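Local coordinates for protein activating signal cointegrator 1 complex subunit 2 (Homo sapiens, PDB 6YXQ) that binds polyubiquitin chains, recruits ASCC3 and ALKBH3 to sites of DNA damage, and takes part in the rescue of stalled ribosomes, at residues P6-P9 and L10-Q14; L70-L73 and L74-H78; F87-T90 and L91-L95. All blocks are in the same frame, centred on the assembly; numbering follows the deposited sequence.

Contact 1: residues P6-P9 and L10-Q14; sequences PALP and LDQLQ
Pro9 and Gln12 close a beta turn at the surface, in the N-terminal loop that leads into strand 14-18. The closing bond runs from Gln12 N to Pro9 O over 3.3 Å, with the donor 43° out of the carbonyl plane. A second turn overlaps it, Leu13 N bonding Leu10 O. Proline suits the first position, since the turn asks only for its carbonyl and the missing N-H costs nothing, while its ring gives Gln12 an apolar surface. Gln12 brings its side chain back over this ring because CG stands between the backbone N and carbonyl carbon (chi1 63°) and the chain then runs extended; its NE2 ends 3.4 Å from Pro9 CG. The side chain of Leu8 crosses that of Gln12 at about a right angle, Leu8 CD1 meeting Gln12 NE2 at 3.4 Å. The other methyl, Leu8 CD2, rests 3.8 Å from Leu13 CA. Leu10, in contrast, packs its branched side chain inward onto helix 78-87, an apolar residue fitting the buried side of the turn. Asp11 bonds Ser146 through OD1, which ties the turn to a later loop, while its other oxygen, OD2, lies 3.6 Å from Pro9 CB.

Contact 2: residues L70-L73 and L74-H78; sequences LDWL and LALPH
Leu76 lies against Trp72 one turn further along, where helix 53-75 ends and the chain bends toward helix 78-87. The backbone bonds come first. Leu74 N reaches Leu70 O at 2.9 Å with an N-H...O angle of 161°, and Ala75 N reaches Asp71 O at 3.0 Å. Leu76 N still bonds Trp72 O at 3.0 Å, with a weak second bond to Leu73 O, before its own psi of 158° leaves the helix; the proline that follows has no N-H to continue the ladder.

The apolar interactions centre on the indole. With CG opposite the backbone N (chi1 160°), the Trp72 indole lies alongside the helix, and Leu76 reaches back to it, setting CD1 over the ring face in a CH-pi contact, 3.7 Å from the centroid of the six-membered ring. Leu76 CD2 lies 3.7 Å from Trp72 NE1. Leu73 CD1 touches Leu76 CD1 at 3.9 Å. With the indole cut back to an alanine, the methyls of Leu76 would probably lose their aromatic platform, and Arg39 its cation-pi partner.

Asp71, partly exposed, forms a salt bridge through OD2 with Arg122 of helix 114-135, a charged tie to the helix on which two of the leucines pack. Leucines suit the buried sides: Leu70 and Leu74 lie on Ser126 and Thr130 of that helix, and Leu74 also meets Phe166 of the ASCC3 chain. Leu73 and Leu76 face Phe81 of helix 78-87.

Contact 3: residues F87-T90 and L91-L95; sequences FDET and LQKCL
Two torsions bring the Asp88 carboxylate to the first N-H groups of helix 89-101 and set Thr90 OG1 beside it: Asp88 holds CG trans to its own N (chi1 -172°), and Thr90 sets OG1 between N and carbonyl carbon (chi1 69°). Asp88 is thereby the N-cap. Asp88 OD1 accepts weak bonds from Leu91 N at 3.5 Å and from Thr90 N at 2.8 Å. Aspartate suits this place, for its negative charge probably gains from the helix dipole and from first-turn N-H groups that have no preceding helical carbonyl to bond. Thr90 OG1 is modelled too close to Asp88 OD1 for its length to carry weight, but it may help to hold the carboxylate, and it takes a weak bond from Phe41 N.

Beyond the cap, ordinary helical bonds take over: Lys93 N to Glu89 O at 3.1 Å, almost straight at 167°, and Cys94 N to Thr90 O at 2.8 Å. Glu89 OE2 and Lys93 NZ stay 4.4 Å apart, too far for a salt bridge though of opposite charge. Lys93 packs on Tyr26 of the ASCC3 chain.

Leu91 and Cys94, apolar or small, turn inward to helix 53-75, where Cys94 meets Val66, and Leu95 meets Phe131 of helix 114-135.

In the fold
From the N terminus the three contacts follow in series within the ASCC3-binding part of the protein; each is local, so none nests in or crosses another. Contact 1 turns the chain ahead of the hairpin of strands 14-18 and 25-29. Contact 2 finishes helix 53-75, and its last residue already starts helix 78-87, where His78 CE1 meets Leu10 CD2 of contact 1 at 3.5 Å. Contact 3 opens helix 89-101. Its centre is 14 Å from that of contact 2, and the two helices pack through Leu73 CD2 and Leu91 CD1, 3.8 Å apart, and through Leu70 and Leu95. Contact 2 thus joins the N-terminal turn to the helices.

Contact 1: residues P6-P9 and L10-Q14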
ATOM      1  N   PRO B   6      10.751 -35.202 -10.479  1.00166.41           N
ATOM      2  CA  PRO B   6      11.262 -34.083  -9.683  1.00168.73           C
ATOM      3  C   PRO B   6      10.600 -32.763 -10.060  1.00171.26           C
ATOM      4  O   PRO B   6       9.912 -32.698 -11.079  1.00174.46           O
ATOM      5  CB  PRO B   6      12.749 -34.069 -10.029  1.00166.65           C
ATOM      6  CG  PRO B   6      12.782 -34.530 -11.455  1.00168.55           C
ATOM      7  CD  PRO B   6      11.613 -35.482 -11.642  1.00168.55           C
ATOM      8  N   ALA B   7      10.806 -31.729  -9.248  1.00168.25           N
ATOM      9  CA  ALA B   7      10.246 -30.405  -9.489  1.00156.99           C
ATOM     10  C   ALA B   7      11.357 -29.472  -9.952  1.00151.20           C
ATOM     11  O   ALA B   7      12.372 -29.317  -9.263  1.00138.03           O
ATOM     12  CB  ALA B   7       9.568 -29.859  -8.233  1.00149.79           C
ATOM     13  N   LEU B   8      11.163 -28.854 -11.122  1.00150.54           N
ATOM     14  CA  LEU B   8      12.140 -27.954 -11.718  1.00146.47           C
ATOM     15  C   LEU B   8      11.763 -26.512 -11.418  1.00143.19           C
ATOM     16  O   LEU B   8      10.625 -26.105 -11.701  1.00138.39           O
ATOM     17  CB  LEU B   8      12.216 -28.172 -13.229  1.00142.97           C
ATOM     18  CG  LEU B   8      13.504 -27.777 -13.959  1.00128.32           C
ATOM     19  CD1 LEU B   8      14.714 -28.466 -13.346  1.00108.77           C
ATOM     20  CD2 LEU B   8      13.400 -28.090 -15.451  1.00119.28           C
ATOM     21  N   PRO B   9      12.668 -25.721 -10.845  1.00143.86           N
ATOM     22  CA  PRO B   9      12.337 -24.325 -10.544  1.00132.69           C
ATOM     23  C   PRO B   9      12.098 -23.520 -11.810  1.00120.61           C
ATOM     24  O   PRO B   9      12.658 -23.799 -12.874  1.00122.90           O
ATOM     25  CB  PRO B   9      13.567 -23.819  -9.781  1.00135.22           C
ATOM     26  CG  PRO B   9      14.665 -24.748 -10.155  1.00144.04           C
ATOM     27  CD  PRO B   9      14.024 -26.081 -10.399  1.00150.96           C
ATOM     28  N   LEU B  10      11.267 -22.486 -11.661  1.00110.51           N
ATOM     29  CA  LEU B  10      10.691 -21.785 -12.805  1.00 95.98           C
ATOM     30  C   LEU B  10      11.752 -21.158 -13.696  1.00109.83           C
ATOM     31  O   LEU B  10      11.621 -21.172 -14.926  1.00117.00           O
ATOM     32  CB  LEU B  10       9.728 -20.711 -12.307  1.00 97.70           C
ATOM     33  CG  LEU B  10       9.023 -19.867 -13.367  1.00112.66           C
ATOM     34  CD1 LEU B  10       8.288 -20.755 -14.355  1.00118.71           C
ATOM     35  CD2 LEU B  10       8.065 -18.890 -12.704  1.00103.54           C
ATOM     36  N   ASP B  11      12.800 -20.581 -13.100  1.00120.51           N
ATOM     37  CA  ASP B  11      13.754 -19.804 -13.885  1.00123.24           C
ATOM     38  C   ASP B  11      14.433 -20.661 -14.946  1.00119.45           C
ATOM     39  O   ASP B  11      14.729 -20.176 -16.044  1.00122.79           O
ATOM     40  CB  ASP B  11      14.798 -19.163 -12.972  1.00127.65           C
ATOM     41  CG  ASP B  11      15.283 -20.110 -11.900  1.00134.01           C
ATOM     42  OD1 ASP B  11      16.515 -20.292 -11.774  1.00135.72           O
ATOM     43  OD2 ASP B  11      14.427 -20.670 -11.181  1.00128.82           O
ATOM     44  N   GLN B  12      14.676 -21.937 -14.648  1.00114.05           N
ATOM     45  CA  GLN B  12      15.365 -22.821 -15.577  1.00123.30           C
ATOM     46  C   GLN B  12      14.436 -23.805 -16.285  1.00124.16           C
ATOM     47  O   GLN B  12      14.914 -24.612 -17.093  1.00118.76           O
ATOM     48  CB  GLN B  12      16.488 -23.579 -14.855  1.00127.49           C
ATOM     49  CG  GLN B  12      16.035 -24.503 -13.733  1.00128.13           C
ATOM     50  CD  GLN B  12      17.209 -25.090 -12.959  1.00132.33           C
ATOM     51  OE1 GLN B  12      18.337 -24.605 -13.057  1.00130.59           O
ATOM     52  NE2 GLN B  12      16.945 -26.138 -12.188  1.00131.06           N
ATOM     53  N   LEU B  13      13.129 -23.747 -16.030  1.00123.34           N
ATOM     54  CA  LEU B  13      12.200 -24.657 -16.689  1.00130.19           C
ATOM     55  C   LEU B  13      11.917 -24.190 -18.112  1.00128.69           C
ATOM     56  O   LEU B  13      11.761 -22.993 -18.374  1.00112.96           O
ATOM     57  CB  LEU B  13      10.889 -24.775 -15.897  1.00129.46           C
ATOM     58  CG  LEU B  13       9.820 -25.715 -16.478  1.00140.04           C
ATOM     59  CD1 LEU B  13       8.975 -26.296 -15.357  1.00139.21           C
ATOM     60  CD2 LEU B  13       8.902 -25.044 -17.501  1.00152.61           C
ATOM     61  N   GLN B  14      11.831 -25.153 -19.023  1.00140.70           N
ATOM     62  CA  GLN B  14      11.631 -24.902 -20.440  1.00126.49           C
ATOM     63  C   GLN B  14      10.230 -25.329 -20.854  1.00125.91           C
ATOM     64  O   GLN B  14       9.733 -26.367 -20.409  1.00123.93           O
ATOM     65  CB  GLN B  14      12.676 -25.657 -21.270  1.00116.59           C
ATOM     66  CG  GLN B  14      14.080 -25.549 -20.705  1.00120.50           C
ATOM     67  CD  GLN B  14      14.883 -24.466 -21.384  1.00137.21           C
ATOM     68  OE1 GLN B  14      14.494 -23.962 -22.438  1.00148.48           O
ATOM     69  NE2 GLN B  14      15.997 -24.084 -20.777  1.00144.28           N
TER

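Contact 2: residues L70-L73 and L74-H78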
ATOM      1  N   LEU B  70      -6.206  -6.680 -10.851  1.00 83.76           N
ATOM      2  CA  LEU B  70      -5.464  -7.320  -9.768  1.00 71.62           C
ATOM      3  C   LEU B  70      -6.129  -8.618  -9.326  1.00 76.04           C
ATOM      4  O   LEU B  70      -5.444  -9.587  -8.976  1.00 92.79           O
ATOM      5  CB  LEU B  70      -5.320  -6.355  -8.593  1.00 65.48           C
ATOM      6  CG  LEU B  70      -4.258  -5.256  -8.676  1.00 62.54           C
ATOM      7  CD1 LEU B  70      -4.445  -4.233  -7.572  1.00 61.40           C
ATOM      8  CD2 LEU B  70      -2.871  -5.854  -8.600  1.00 70.09           C
ATOM      9  N   ASP B  71      -7.464  -8.658  -9.327  1.00 79.19           N
ATOM     10  CA  ASP B  71      -8.171  -9.905  -9.056  1.00 83.23           C
ATOM     11  C   ASP B  71      -7.745 -10.983 -10.042  1.00 81.03           C
ATOM     12  O   ASP B  71      -7.433 -12.121  -9.656  1.00 83.61           O
ATOM     13  CB  ASP B  71      -9.681  -9.674  -9.134  1.00 86.96           C
ATOM     14  CG  ASP B  71     -10.242  -9.001  -7.895  1.00101.45           C
ATOM     15  OD1 ASP B  71      -9.564  -8.999  -6.846  1.00109.68           O
ATOM     16  OD2 ASP B  71     -11.374  -8.478  -7.976  1.00103.44           O
ATOM     17  N   TRP B  72      -7.702 -10.629 -11.329  1.00 77.73           N
ATOM     18  CA  TRP B  72      -7.299 -11.592 -12.352  1.00 89.98           C
ATOM     19  C   TRP B  72      -5.844 -12.011 -12.179  1.00 90.67           C
ATOM     20  O   TRP B  72      -5.494 -13.187 -12.362  1.00 99.91           O
ATOM     21  CB  TRP B  72      -7.524 -10.985 -13.733  1.00 93.06           C
ATOM     22  CG  TRP B  72      -6.758 -11.637 -14.820  1.00 89.80           C
ATOM     23  CD1 TRP B  72      -7.082 -12.786 -15.472  1.00 93.88           C
ATOM     24  CD2 TRP B  72      -5.532 -11.176 -15.401  1.00 91.83           C
ATOM     25  NE1 TRP B  72      -6.134 -13.073 -16.424  1.00 98.88           N
ATOM     26  CE2 TRP B  72      -5.170 -12.100 -16.399  1.00 87.50           C
ATOM     27  CE3 TRP B  72      -4.697 -10.084 -15.160  1.00 95.71           C
ATOM     28  CZ2 TRP B  72      -4.017 -11.957 -17.166  1.00 75.22           C
ATOM     29  CZ3 TRP B  72      -3.551  -9.939 -15.930  1.00 85.60           C
ATOM     30  CH2 TRP B  72      -3.223 -10.871 -16.917  1.00 77.06           C
ATOM     31  N   LEU B  73      -4.982 -11.051 -11.839  1.00 81.95           N
ATOM     32  CA  LEU B  73      -3.571 -11.333 -11.609  1.00 79.86           C
ATOM     33  C   LEU B  73      -3.377 -12.331 -10.474  1.00 79.92           C
ATOM     34  O   LEU B  73      -2.522 -13.222 -10.558  1.00 89.26           O
ATOM     35  CB  LEU B  73      -2.846 -10.027 -11.300  1.00 80.25           C
ATOM     36  CG  LEU B  73      -1.329 -10.068 -11.276  1.00 85.33           C
ATOM     37  CD1 LEU B  73      -0.805 -10.063 -12.697  1.00 89.74           C
ATOM     38  CD2 LEU B  73      -0.805  -8.884 -10.493  1.00 86.82           C
ATOM     39  N   LEU B  74      -4.146 -12.182  -9.393  1.00 62.07           N
ATOM     40  CA  LEU B  74      -4.081 -13.159  -8.312  1.00 63.56           C
ATOM     41  C   LEU B  74      -4.652 -14.505  -8.743  1.00 83.44           C
ATOM     42  O   LEU B  74      -4.208 -15.551  -8.255  1.00 68.97           O
ATOM     43  CB  LEU B  74      -4.822 -12.634  -7.087  1.00 69.30           C
ATOM     44  CG  LEU B  74      -4.323 -11.301  -6.531  1.00 74.76           C
ATOM     45  CD1 LEU B  74      -5.385 -10.652  -5.659  1.00 87.31           C
ATOM     46  CD2 LEU B  74      -3.054 -11.512  -5.745  1.00 82.78           C
ATOM     47  N   ALA B  75      -5.638 -14.497  -9.647  1.00 95.34           N
ATOM     48  CA  ALA B  75      -6.180 -15.757 -10.153  1.00 92.70           C
ATOM     49  C   ALA B  75      -5.153 -16.532 -10.969  1.00 89.03           C
ATOM     50  O   ALA B  75      -5.146 -17.766 -10.946  1.00 89.21           O
ATOM     51  CB  ALA B  75      -7.427 -15.493 -10.996  1.00102.40           C
ATOM     52  N   LEU B  76      -4.288 -15.823 -11.697  1.00 93.19           N
ATOM     53  CA  LEU B  76      -3.301 -16.416 -12.604  1.00 81.51           C
ATOM     54  C   LEU B  76      -2.463 -17.523 -11.960  1.00 83.02           C
ATOM     55  O   LEU B  76      -2.351 -17.591 -10.728  1.00 86.20           O
ATOM     56  CB  LEU B  76      -2.371 -15.329 -13.150  1.00 71.34           C
ATOM     57  CG  LEU B  76      -2.954 -14.427 -14.235  1.00 71.83           C
ATOM     58  CD1 LEU B  76      -1.990 -13.306 -14.558  1.00 73.68           C
ATOM     59  CD2 LEU B  76      -3.287 -15.219 -15.477  1.00 65.66           C
ATOM     60  N   PRO B  77      -1.876 -18.412 -12.754  1.00 83.07           N
ATOM     61  CA  PRO B  77      -1.005 -19.453 -12.199  1.00 87.72           C
ATOM     62  C   PRO B  77       0.393 -18.916 -11.923  1.00 97.58           C
ATOM     63  O   PRO B  77       0.755 -17.806 -12.314  1.00112.48           O
ATOM     64  CB  PRO B  77      -0.975 -20.531 -13.291  1.00 78.21           C
ATOM     65  CG  PRO B  77      -1.999 -20.117 -14.304  1.00 66.49           C
ATOM     66  CD  PRO B  77      -2.168 -18.643 -14.176  1.00 84.58           C
ATOM     67  N   HIS B  78       1.183 -19.742 -11.235  1.00 85.75           N
ATOM     68  CA  HIS B  78       2.512 -19.306 -10.821  1.00 82.04           C
ATOM     69  C   HIS B  78       3.359 -18.900 -12.019  1.00 97.26           C
ATOM     70  O   HIS B  78       4.009 -17.848 -11.998  1.00106.98           O
ATOM     71  CB  HIS B  78       3.200 -20.409 -10.018  1.00 91.83           C
ATOM     72  CG  HIS B  78       4.552 -20.026  -9.497  1.00111.96           C
ATOM     73  ND1 HIS B  78       5.702 -20.142 -10.249  1.00114.01           N
ATOM     74  CD2 HIS B  78       4.938 -19.531  -8.296  1.00111.85           C
ATOM     75  CE1 HIS B  78       6.736 -19.734  -9.535  1.00112.36           C
ATOM     76  NE2 HIS B  78       6.300 -19.358  -8.346  1.00110.13           N
TER

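Contact 3: residues F87-T90 and L91-L95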
ATOM      1  N   PHE B  87       7.400  -8.905 -17.019  1.00 88.61           N
ATOM      2  CA  PHE B  87       7.506  -8.354 -18.363  1.00 92.96           C
ATOM      3  C   PHE B  87       6.530  -7.226 -18.663  1.00 95.08           C
ATOM      4  O   PHE B  87       6.734  -6.513 -19.654  1.00 93.89           O
ATOM      5  CB  PHE B  87       7.338  -9.472 -19.400  1.00102.34           C
ATOM      6  CG  PHE B  87       8.487 -10.440 -19.420  1.00115.03           C
ATOM      7  CD1 PHE B  87       9.684 -10.100 -20.029  1.00114.41           C
ATOM      8  CD2 PHE B  87       8.381 -11.675 -18.807  1.00115.01           C
ATOM      9  CE1 PHE B  87      10.744 -10.976 -20.037  1.00114.09           C
ATOM     10  CE2 PHE B  87       9.440 -12.555 -18.812  1.00116.70           C
ATOM     11  CZ  PHE B  87      10.621 -12.206 -19.427  1.00118.72           C
ATOM     12  N   ASP B  88       5.492  -7.028 -17.845  1.00 88.51           N
ATOM     13  CA  ASP B  88       4.528  -5.954 -18.049  1.00 82.56           C
ATOM     14  C   ASP B  88       4.944  -4.765 -17.198  1.00 88.32           C
ATOM     15  O   ASP B  88       4.794  -4.788 -15.973  1.00 96.57           O
ATOM     16  CB  ASP B  88       3.118  -6.410 -17.686  1.00 85.79           C
ATOM     17  CG  ASP B  88       2.063  -5.393 -18.067  1.00 94.35           C
ATOM     18  OD1 ASP B  88       2.412  -4.216 -18.289  1.00101.69           O
ATOM     19  OD2 ASP B  88       0.879  -5.769 -18.146  1.00102.02           O
ATOM     20  N   GLU B  89       5.442  -3.714 -17.849  1.00102.25           N
ATOM     21  CA  GLU B  89       5.854  -2.536 -17.100  1.00109.61           C
ATOM     22  C   GLU B  89       4.655  -1.809 -16.500  1.00114.44           C
ATOM     23  O   GLU B  89       4.770  -1.243 -15.408  1.00128.45           O
ATOM     24  CB  GLU B  89       6.676  -1.602 -17.991  1.00116.97           C
ATOM     25  CG  GLU B  89       5.884  -0.879 -19.063  1.00136.55           C
ATOM     26  CD  GLU B  89       6.653   0.279 -19.668  1.00152.99           C
ATOM     27  OE1 GLU B  89       7.898   0.198 -19.745  1.00155.11           O
ATOM     28  OE2 GLU B  89       6.008   1.274 -20.064  1.00160.19           O
ATOM     29  N   THR B  90       3.497  -1.845 -17.168  1.00102.83           N
ATOM     30  CA  THR B  90       2.319  -1.157 -16.643  1.00 96.40           C
ATOM     31  C   THR B  90       1.942  -1.684 -15.265  1.00 86.22           C
ATOM     32  O   THR B  90       1.544  -0.910 -14.386  1.00 93.96           O
ATOM     33  CB  THR B  90       1.134  -1.298 -17.605  1.00 93.97           C
ATOM     34  OG1 THR B  90       0.673  -2.657 -17.623  1.00 81.70           O
ATOM     35  CG2 THR B  90       1.535  -0.879 -19.011  1.00 97.56           C
ATOM     36  N   LEU B  91       2.077  -2.994 -15.054  1.00 72.34           N
ATOM     37  CA  LEU B  91       1.736  -3.593 -13.767  1.00 82.03           C
ATOM     38  C   LEU B  91       2.549  -2.983 -12.630  1.00 97.67           C
ATOM     39  O   LEU B  91       1.989  -2.501 -11.633  1.00100.72           O
ATOM     40  CB  LEU B  91       1.956  -5.099 -13.833  1.00 90.20           C
ATOM     41  CG  LEU B  91       2.064  -5.898 -12.538  1.00 83.07           C
ATOM     42  CD1 LEU B  91       0.889  -5.641 -11.630  1.00 82.33           C
ATOM     43  CD2 LEU B  91       2.078  -7.339 -12.934  1.00 84.41           C
ATOM     44  N   GLN B  92       3.881  -3.015 -12.754  1.00103.37           N
ATOM     45  CA  GLN B  92       4.724  -2.493 -11.688  1.00109.65           C
ATOM     46  C   GLN B  92       4.475  -1.007 -11.469  1.00 99.39           C
ATOM     47  O   GLN B  92       4.451  -0.538 -10.326  1.00102.32           O
ATOM     48  CB  GLN B  92       6.199  -2.753 -12.000  1.00113.92           C
ATOM     49  CG  GLN B  92       7.163  -2.212 -10.941  1.00125.56           C
ATOM     50  CD  GLN B  92       7.657  -0.807 -11.254  1.00131.85           C
ATOM     51  OE1 GLN B  92       7.906  -0.002 -10.353  1.00131.81           O
ATOM     52  NE2 GLN B  92       7.800  -0.509 -12.540  1.00136.82           N
ATOM     53  N   LYS B  93       4.282  -0.249 -12.550  1.00 83.19           N
ATOM     54  CA  LYS B  93       4.030   1.180 -12.397  1.00 89.09           C
ATOM     55  C   LYS B  93       2.686   1.432 -11.733  1.00 95.93           C
ATOM     56  O   LYS B  93       2.539   2.381 -10.956  1.00113.47           O
ATOM     57  CB  LYS B  93       4.122   1.875 -13.754  1.00 93.99           C
ATOM     58  CG  LYS B  93       5.407   1.545 -14.501  1.00 97.45           C
ATOM     59  CD  LYS B  93       5.876   2.703 -15.346  1.00109.25           C
ATOM     60  CE  LYS B  93       4.702   3.503 -15.880  1.00125.89           C
ATOM     61  NZ  LYS B  93       5.110   4.354 -17.033  1.00133.08           N
ATOM     62  N   CYS B  94       1.702   0.567 -11.994  1.00 81.32           N
ATOM     63  CA  CYS B  94       0.418   0.673 -11.308  1.00 69.39           C
ATOM     64  C   CYS B  94       0.577   0.438  -9.810  1.00 77.51           C
ATOM     65  O   CYS B  94       0.012   1.179  -8.987  1.00 84.82           O
ATOM     66  CB  CYS B  94      -0.573  -0.323 -11.919  1.00 66.18           C
ATOM     67  SG  CYS B  94      -2.101  -0.626 -10.979  1.00 76.30           S
ATOM     68  N   LEU B  95       1.349  -0.586  -9.435  1.00 73.17           N
ATOM     69  CA  LEU B  95       1.544  -0.863  -8.014  1.00 70.96           C
ATOM     70  C   LEU B  95       2.333   0.253  -7.334  1.00 79.74           C
ATOM     71  O   LEU B  95       2.017   0.647  -6.201  1.00 69.86           O
ATOM     72  CB  LEU B  95       2.239  -2.209  -7.835  1.00 78.94           C
ATOM     73  CG  LEU B  95       1.407  -3.444  -8.194  1.00 80.82           C
ATOM     74  CD1 LEU B  95       2.297  -4.613  -8.584  1.00 73.25           C
ATOM     75  CD2 LEU B  95       0.503  -3.832  -7.036  1.00 84.05           C
TER